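Local coordinates for 457aa long hypothetical protein (Pyrococcus horikoshii, PDB 2CSU) that is of unknown function but combines a Rossmann-type CoA-binding domain with a flavodoxin-like and a ligase-CoA domain of the succinyl-CoA ligase kind, at residues A163-K168 and E278-A283; P231-K236 and R284-P289. All blocks are in the same frame, centred on the assembly; numbering follows the deposited sequence.

Contact 1. Residues A163-K168 and E278-A283; sequences AGIVYK and EMLSMA
I165 faces L280 across two helices whose short segments pass 12.6 Å apart at their axes, with their N-to-C directions 56° apart. Both belong to the succinyl-CoA ligase-like flavodoxin domain, an alpha/beta fold in which helices pack on a largely parallel sheet. Helix 159-171 and helix 276-283 lie beside each other on one face of that sheet. The backbones stay well apart, and the CA atoms of I165 and L280 are 9.3 Å from each other. Long apolar side chains span the gap.

I165 sends out two branches. CG1 sits beside the backbone N (chi1 -75°), which leaves CG2 anti to that N, where it meets CD2 of L280 at 4.2 Å. The other branch ends in CD1, which touches the methyl CE of the selenomethionine M279 at 4.1 Å. These two side chains cross at about a right angle. The M279 chain leaves its helix extended and bends at chi3 (66°), which turns CE toward the isoleucine. F154, on strand 152-156, touches both I165 and M279, so the sheet forms the floor under this pair.

No hydrogen bond joins the two segments. K168 adds its aliphatic chain to the apolar layer, while its charged end forms salt bridges with E172 and D277. The second bridge ties the two helices together, because D277 lies on helix 276-283. E432 of the second subunit also packs on K168. The lysine's own contact with the facing segment is looser: its CD lies 4.4 Å from CD1 of L280.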
ATOM      1  N   ALA A 163      16.104   3.038  -3.756  1.00 23.94           N
ATOM      2  CA  ALA A 163      16.230   2.348  -2.476  1.00 23.56           C
ATOM      3  C   ALA A 163      14.883   2.180  -1.767  1.00 23.39           C
ATOM      4  O   ALA A 163      14.556   1.099  -1.260  1.00 23.31           O
ATOM      5  CB  ALA A 163      17.194   3.103  -1.575  1.00 24.47           C
ATOM      6  N   GLY A 164      14.102   3.255  -1.729  1.00 22.65           N
ATOM      7  CA  GLY A 164      12.817   3.207  -1.065  1.00 22.58           C
ATOM      8  C   GLY A 164      11.862   2.197  -1.673  1.00 22.68           C
ATOM      9  O   GLY A 164      11.061   1.587  -0.970  1.00 24.34           O
ATOM     10  N   ILE A 165      11.938   2.034  -2.984  1.00 22.81           N
ATOM     11  CA  ILE A 165      11.080   1.094  -3.678  1.00 22.79           C
ATOM     12  C   ILE A 165      11.575  -0.325  -3.379  1.00 23.16           C
ATOM     13  O   ILE A 165      10.782  -1.220  -3.138  1.00 23.65           O
ATOM     14  CB  ILE A 165      11.044   1.425  -5.211  1.00 21.49           C
ATOM     15  CG1 ILE A 165      10.160   2.661  -5.422  1.00 21.47           C
ATOM     16  CG2 ILE A 165      10.490   0.258  -6.020  1.00 21.83           C
ATOM     17  CD1 ILE A 165      10.130   3.201  -6.844  1.00 19.04           C
ATOM     18  N   VAL A 166      12.889  -0.518  -3.359  1.00 23.36           N
ATOM     19  CA  VAL A 166      13.439  -1.829  -3.039  1.00 22.92           C
ATOM     20  C   VAL A 166      12.922  -2.255  -1.663  1.00 23.00           C
ATOM     21  O   VAL A 166      12.441  -3.377  -1.495  1.00 22.67           O
ATOM     22  CB  VAL A 166      14.981  -1.794  -3.050  1.00 24.09           C
ATOM     23  CG1 VAL A 166      15.555  -3.066  -2.447  1.00 23.93           C
ATOM     24  CG2 VAL A 166      15.478  -1.642  -4.479  1.00 24.01           C
ATOM     25  N   TYR A 167      12.987  -1.361  -0.681  1.00 23.41           N
ATOM     26  CA  TYR A 167      12.498  -1.695   0.657  1.00 24.35           C
ATOM     27  C   TYR A 167      11.014  -1.963   0.608  1.00 24.93           C
ATOM     28  O   TYR A 167      10.507  -2.832   1.317  1.00 26.32           O
ATOM     29  CB  TYR A 167      12.753  -0.563   1.662  1.00 24.19           C
ATOM     30  CG  TYR A 167      14.182  -0.078   1.687  1.00 24.25           C
ATOM     31  CD1 TYR A 167      15.226  -0.912   1.286  1.00 24.48           C
ATOM     32  CD2 TYR A 167      14.493   1.222   2.101  1.00 24.01           C
ATOM     33  CE1 TYR A 167      16.540  -0.473   1.288  1.00 23.31           C
ATOM     34  CE2 TYR A 167      15.815   1.669   2.108  1.00 23.70           C
ATOM     35  CZ  TYR A 167      16.826   0.814   1.698  1.00 23.70           C
ATOM     36  OH  TYR A 167      18.127   1.242   1.682  1.00 21.10           O
ATOM     37  N   LYS A 168      10.311  -1.200  -0.224  1.00 25.16           N
ATOM     38  CA  LYS A 168       8.878  -1.364  -0.355  1.00 24.74           C
ATOM     39  C   LYS A 168       8.534  -2.758  -0.840  1.00 25.42           C
ATOM     40  O   LYS A 168       7.795  -3.485  -0.185  1.00 24.85           O
ATOM     41  CB  LYS A 168       8.311  -0.337  -1.336  1.00 25.71           C
ATOM     42  CG  LYS A 168       6.784  -0.402  -1.483  1.00 25.30           C
ATOM     43  CD  LYS A 168       6.270   0.692  -2.416  1.00 25.26           C
ATOM     44  CE  LYS A 168       4.794   0.989  -2.185  1.00 26.41           C
ATOM     45  NZ  LYS A 168       3.858  -0.102  -2.543  1.00 27.89           N
ATOM     46  N   GLU A 278       1.344   1.789  -9.219  1.00 25.91           N
ATOM     47  CA  GLU A 278       0.843   1.454 -10.543  1.00 26.66           C
ATOM     48  C   GLU A 278       1.972   0.896 -11.385  1.00 25.72           C
ATOM     49  O   GLU A 278       1.792  -0.092 -12.092  1.00 25.87           O
ATOM     50  CB  GLU A 278       0.259   2.686 -11.248  1.00 27.78           C
ATOM     51  CG  GLU A 278      -0.983   3.270 -10.586  1.00 30.30           C
ATOM     52  CD  GLU A 278      -1.619   4.378 -11.428  1.00 31.91           C
ATOM     53  OE1 GLU A 278      -1.083   4.700 -12.518  1.00 32.01           O
ATOM     54  OE2 GLU A 278      -2.657   4.926 -10.994  1.00 33.81           O
HETATM   55  N   MSE A 279       3.126   1.555 -11.328  1.00 25.05           N
HETATM   56  CA  MSE A 279       4.306   1.138 -12.086  1.00 23.46           C
HETATM   57  C   MSE A 279       4.640  -0.322 -11.749  1.00 22.79           C
HETATM   58  O   MSE A 279       4.836  -1.148 -12.636  1.00 22.71           O
HETATM   59  CB  MSE A 279       5.518   2.045 -11.739  1.00 23.66           C
HETATM   60  CG  MSE A 279       6.839   1.721 -12.504  1.00 25.28           C
HETATM   61 SE   MSE A 279       8.377   2.504 -11.875  1.00 26.92          SE
HETATM   62  CE  MSE A 279       8.498   1.674 -10.276  1.00 28.44           C
ATOM     63  N   LEU A 280       4.708  -0.618 -10.458  1.00 22.05           N
ATOM     64  CA  LEU A 280       5.020  -1.960  -9.986  1.00 21.72           C
ATOM     65  C   LEU A 280       3.914  -2.954 -10.286  1.00 22.01           C
ATOM     66  O   LEU A 280       4.186  -4.083 -10.689  1.00 22.71           O
ATOM     67  CB  LEU A 280       5.259  -1.942  -8.480  1.00 21.20           C
ATOM     68  CG  LEU A 280       6.467  -1.147  -7.976  1.00 20.27           C
ATOM     69  CD1 LEU A 280       6.376  -0.998  -6.475  1.00 20.29           C
ATOM     70  CD2 LEU A 280       7.754  -1.848  -8.377  1.00 18.66           C
ATOM     71  N   SER A 281       2.666  -2.537 -10.079  1.00 22.66           N
ATOM     72  CA  SER A 281       1.532  -3.419 -10.305  1.00 23.14           C
ATOM     73  C   SER A 281       1.415  -3.792 -11.775  1.00 24.07           C
ATOM     74  O   SER A 281       1.115  -4.947 -12.112  1.00 23.96           O
ATOM     75  CB  SER A 281       0.235  -2.759  -9.831  1.00 23.96           C
ATOM     76  OG  SER A 281       0.326  -2.308  -8.485  1.00 23.31           O
HETATM   77  N   MSE A 282       1.680  -2.819 -12.642  1.00 23.86           N
HETATM   78  CA  MSE A 282       1.528  -3.039 -14.074  1.00 24.85           C
HETATM   79  C   MSE A 282       2.666  -3.891 -14.644  1.00 23.40           C
HETATM   80  O   MSE A 282       2.510  -4.632 -15.604  1.00 23.23           O
HETATM   81  CB  MSE A 282       1.519  -1.676 -14.769  1.00 26.06           C
HETATM   82  CG  MSE A 282       0.170  -0.963 -14.648  1.00 30.75           C
HETATM   83 SE   MSE A 282       0.248   0.746 -15.202  1.00 37.56          SE
HETATM   84  CE  MSE A 282       0.932   0.444 -16.838  1.00 29.44           C
ATOM     85  N   ALA A 283       3.854  -3.735 -14.033  1.00 22.32           N
ATOM     86  CA  ALA A 283       5.043  -4.370 -14.591  1.00 22.59           C
ATOM     87  C   ALA A 283       5.134  -5.861 -14.251  1.00 22.89           C
ATOM     88  O   ALA A 283       5.564  -6.685 -15.050  1.00 23.35           O
ATOM     89  CB  ALA A 283       6.269  -3.634 -14.050  1.00 21.12           C
TER

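Contact 2. Residues P231-K236 and R284-P289; sequences PIIALK and RAFSQP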
ATOM      1  N   PRO A 231       7.026  -5.547 -22.529  1.00 28.39           N
ATOM      2  CA  PRO A 231       6.527  -4.257 -22.066  1.00 26.80           C
ATOM      3  C   PRO A 231       7.466  -3.379 -21.242  1.00 26.76           C
ATOM      4  O   PRO A 231       8.371  -3.852 -20.538  1.00 25.86           O
ATOM      5  CB  PRO A 231       5.245  -4.632 -21.311  1.00 25.75           C
ATOM      6  CG  PRO A 231       5.539  -5.963 -20.789  1.00 26.55           C
ATOM      7  CD  PRO A 231       6.236  -6.646 -21.948  1.00 28.01           C
ATOM      8  N   ILE A 232       7.236  -2.080 -21.369  1.00 25.52           N
ATOM      9  CA  ILE A 232       7.995  -1.072 -20.666  1.00 25.49           C
ATOM     10  C   ILE A 232       6.976  -0.171 -19.970  1.00 25.04           C
ATOM     11  O   ILE A 232       6.059   0.333 -20.609  1.00 25.60           O
ATOM     12  CB  ILE A 232       8.852  -0.254 -21.658  1.00 24.92           C
ATOM     13  CG1 ILE A 232       9.878  -1.178 -22.329  1.00 25.52           C
ATOM     14  CG2 ILE A 232       9.516   0.909 -20.942  1.00 25.58           C
ATOM     15  CD1 ILE A 232      10.680  -0.546 -23.452  1.00 25.21           C
ATOM     16  N   ILE A 233       7.132   0.002 -18.658  1.00 25.39           N
ATOM     17  CA  ILE A 233       6.231   0.835 -17.865  1.00 25.42           C
ATOM     18  C   ILE A 233       7.033   2.010 -17.294  1.00 26.53           C
ATOM     19  O   ILE A 233       8.001   1.801 -16.551  1.00 26.49           O
ATOM     20  CB  ILE A 233       5.600   0.046 -16.675  1.00 25.19           C
ATOM     21  CG1 ILE A 233       4.828  -1.180 -17.173  1.00 24.89           C
ATOM     22  CG2 ILE A 233       4.615   0.935 -15.930  1.00 23.18           C
ATOM     23  CD1 ILE A 233       5.668  -2.225 -17.850  1.00 26.04           C
ATOM     24  N   ALA A 234       6.626   3.235 -17.636  1.00 26.54           N
ATOM     25  CA  ALA A 234       7.320   4.434 -17.171  1.00 26.95           C
ATOM     26  C   ALA A 234       6.515   5.332 -16.244  1.00 26.94           C
ATOM     27  O   ALA A 234       5.361   5.659 -16.513  1.00 27.02           O
ATOM     28  CB  ALA A 234       7.801   5.258 -18.365  1.00 26.48           C
ATOM     29  N   LEU A 235       7.147   5.721 -15.146  1.00 27.35           N
ATOM     30  CA  LEU A 235       6.560   6.628 -14.167  1.00 28.49           C
ATOM     31  C   LEU A 235       7.376   7.904 -14.383  1.00 30.25           C
ATOM     32  O   LEU A 235       8.566   7.947 -14.071  1.00 29.71           O
ATOM     33  CB  LEU A 235       6.757   6.096 -12.733  1.00 28.12           C
ATOM     34  CG  LEU A 235       6.447   7.074 -11.575  1.00 28.56           C
ATOM     35  CD1 LEU A 235       5.004   7.577 -11.679  1.00 27.36           C
ATOM     36  CD2 LEU A 235       6.683   6.385 -10.226  1.00 26.41           C
ATOM     37  N   LYS A 236       6.742   8.920 -14.957  1.00 32.58           N
ATOM     38  CA  LYS A 236       7.405  10.187 -15.247  1.00 34.90           C
ATOM     39  C   LYS A 236       7.086  11.239 -14.186  1.00 36.21           C
ATOM     40  O   LYS A 236       5.939  11.552 -13.899  1.00 36.80           O
ATOM     41  CB  LYS A 236       6.946  10.682 -16.620  1.00 35.52           C
ATOM     42  CG  LYS A 236       7.460  12.093 -16.929  1.00 36.83           C
ATOM     43  CD  LYS A 236       8.920  12.098 -17.386  1.00 36.34           C
ATOM     44  CE  LYS A 236       9.417  13.498 -17.762  1.00 36.77           C
ATOM     45  NZ  LYS A 236       9.713  14.263 -16.549  1.00 37.20           N
ATOM     46  N   ARG A 284       4.749  -6.191 -13.006  1.00 22.83           N
ATOM     47  CA  ARG A 284       4.948  -7.562 -12.555  1.00 24.05           C
ATOM     48  C   ARG A 284       3.743  -8.441 -12.892  1.00 24.54           C
ATOM     49  O   ARG A 284       3.584  -9.544 -12.385  1.00 24.53           O
ATOM     50  CB  ARG A 284       5.167  -7.538 -11.041  1.00 24.58           C
ATOM     51  CG  ARG A 284       3.886  -7.212 -10.274  1.00 24.66           C
ATOM     52  CD  ARG A 284       3.927  -7.742  -8.836  1.00 27.48           C
ATOM     53  NE  ARG A 284       3.121  -6.894  -7.951  1.00 26.02           N
ATOM     54  CZ  ARG A 284       2.338  -7.512  -7.048  1.00 26.65           C
ATOM     55  NH1 ARG A 284       2.318  -8.832  -6.979  1.00 26.78           N
ATOM     56  NH2 ARG A 284       1.584  -6.783  -6.220  1.00 28.72           N
ATOM     57  N   ALA A 285       2.877  -7.900 -13.769  1.00 24.63           N
ATOM     58  CA  ALA A 285       1.724  -8.676 -14.206  1.00 25.54           C
ATOM     59  C   ALA A 285       2.060  -9.514 -15.438  1.00 26.57           C
ATOM     60  O   ALA A 285       1.274 -10.326 -15.912  1.00 26.01           O
ATOM     61  CB  ALA A 285       0.591  -7.706 -14.538  1.00 23.73           C
ATOM     62  N   PHE A 286       3.264  -9.264 -15.985  1.00 26.54           N
ATOM     63  CA  PHE A 286       3.649 -10.004 -17.180  1.00 27.65           C
ATOM     64  C   PHE A 286       4.296 -11.345 -16.826  1.00 29.21           C
ATOM     65  O   PHE A 286       5.094 -11.897 -17.573  1.00 29.94           O
ATOM     66  CB  PHE A 286       4.634  -9.146 -17.976  1.00 27.37           C
ATOM     67  CG  PHE A 286       3.921  -7.958 -18.554  1.00 26.87           C
ATOM     68  CD1 PHE A 286       3.198  -8.099 -19.734  1.00 27.21           C
ATOM     69  CD2 PHE A 286       3.997  -6.729 -17.922  1.00 26.98           C
ATOM     70  CE1 PHE A 286       2.551  -6.999 -20.279  1.00 28.12           C
ATOM     71  CE2 PHE A 286       3.343  -5.631 -18.475  1.00 28.18           C
ATOM     72  CZ  PHE A 286       2.617  -5.761 -19.652  1.00 27.94           C
ATOM     73  N   SER A 287       3.946 -11.839 -15.623  1.00 30.20           N
ATOM     74  CA  SER A 287       4.282 -13.217 -15.288  1.00 32.18           C
ATOM     75  C   SER A 287       3.226 -14.162 -15.861  1.00 32.12           C
ATOM     76  O   SER A 287       3.333 -15.383 -15.819  1.00 31.96           O
ATOM     77  CB  SER A 287       4.325 -13.339 -13.763  1.00 31.97           C
ATOM     78  OG  SER A 287       3.135 -13.985 -13.304  1.00 35.22           O
ATOM     79  N   GLN A 288       2.147 -13.536 -16.374  1.00 31.79           N
ATOM     80  CA  GLN A 288       1.073 -14.296 -16.999  1.00 33.06           C
ATOM     81  C   GLN A 288       1.031 -14.040 -18.508  1.00 33.76           C
ATOM     82  O   GLN A 288       1.717 -13.180 -19.042  1.00 34.24           O
ATOM     83  CB  GLN A 288      -0.250 -13.856 -16.366  1.00 34.07           C
ATOM     84  CG  GLN A 288      -0.313 -14.164 -14.870  1.00 33.24           C
ATOM     85  CD  GLN A 288      -0.905 -15.539 -14.671  1.00 34.57           C
ATOM     86  OE1 GLN A 288      -1.900 -15.924 -15.262  1.00 35.39           O
ATOM     87  NE2 GLN A 288      -0.233 -16.296 -13.781  1.00 33.88           N
ATOM     88  N   PRO A 289       0.217 -14.854 -19.205  1.00 34.88           N
ATOM     89  CA  PRO A 289       0.062 -14.723 -20.647  1.00 34.94           C
ATOM     90  C   PRO A 289      -0.658 -13.423 -21.015  1.00 34.67           C
ATOM     91  O   PRO A 289      -1.517 -12.933 -20.294  1.00 33.98           O
ATOM     92  CB  PRO A 289      -0.746 -15.921 -21.142  1.00 35.21           C
ATOM     93  CG  PRO A 289      -0.742 -16.911 -19.981  1.00 35.87           C
ATOM     94  CD  PRO A 289      -0.610 -15.942 -18.715  1.00 34.94           C
TER
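P231 and F286 make most of this contact, and they approach from opposite directions. The interaction is of the CH-pi kind: CG of the proline sits over the centre of one face of the phenylalanine ring. The modelled separation is doubtfully short. F286 has CG anti to its carbonyl carbon (chi1 -69°), and this swings the ring out to the proline.

The second interaction is purely apolar. CD1 of I233 approaches F286 obliquely, 4.2 Å from CE2. I233 lies on strand 232-236, an inner strand of the flavodoxin-like sheet, between strands 205-210 and 271-273. P231 comes just before the strand. F286 belongs to the loop that follows helix 276-283 and leads on to strand 295-300. The residue leading into the strand, with I233 on it, packs on the loop between this sheet and the next. Q447 of helix 434-450 touches both P231 and F286.

Polar interactions tie the loop to other parts of the chain. R284 forms a salt bridge with E424 and a cation-pi contact with Y431. The side-chain amide of Q288 bonds through OE1 to V406 N and through NE2 to G427 O.

How the contacts relate
After the N-terminal Rossmann-type sheet, the chain reaches helix 159-171, then strand 232-236, then helix 276-283 and the loop after it. Contact 1 closes a loop of 109 residues between 163-168 and 278-283. Contact 2 closes a shorter one of 47 residues between 231-236 and 284-289. The loops cross, since 231-236 lies inside the first and 284-289 follows directly on 278-283. The contact centres are about 11 Å apart, and they touch: I233 CG2 lies 3.8 Å from CE of M282, and L235 CB 4.0 Å from SE of M279. Helix 276-283 thus packs on helix 159-171 and on strand 232-236, while its continuation reaches the start of that strand.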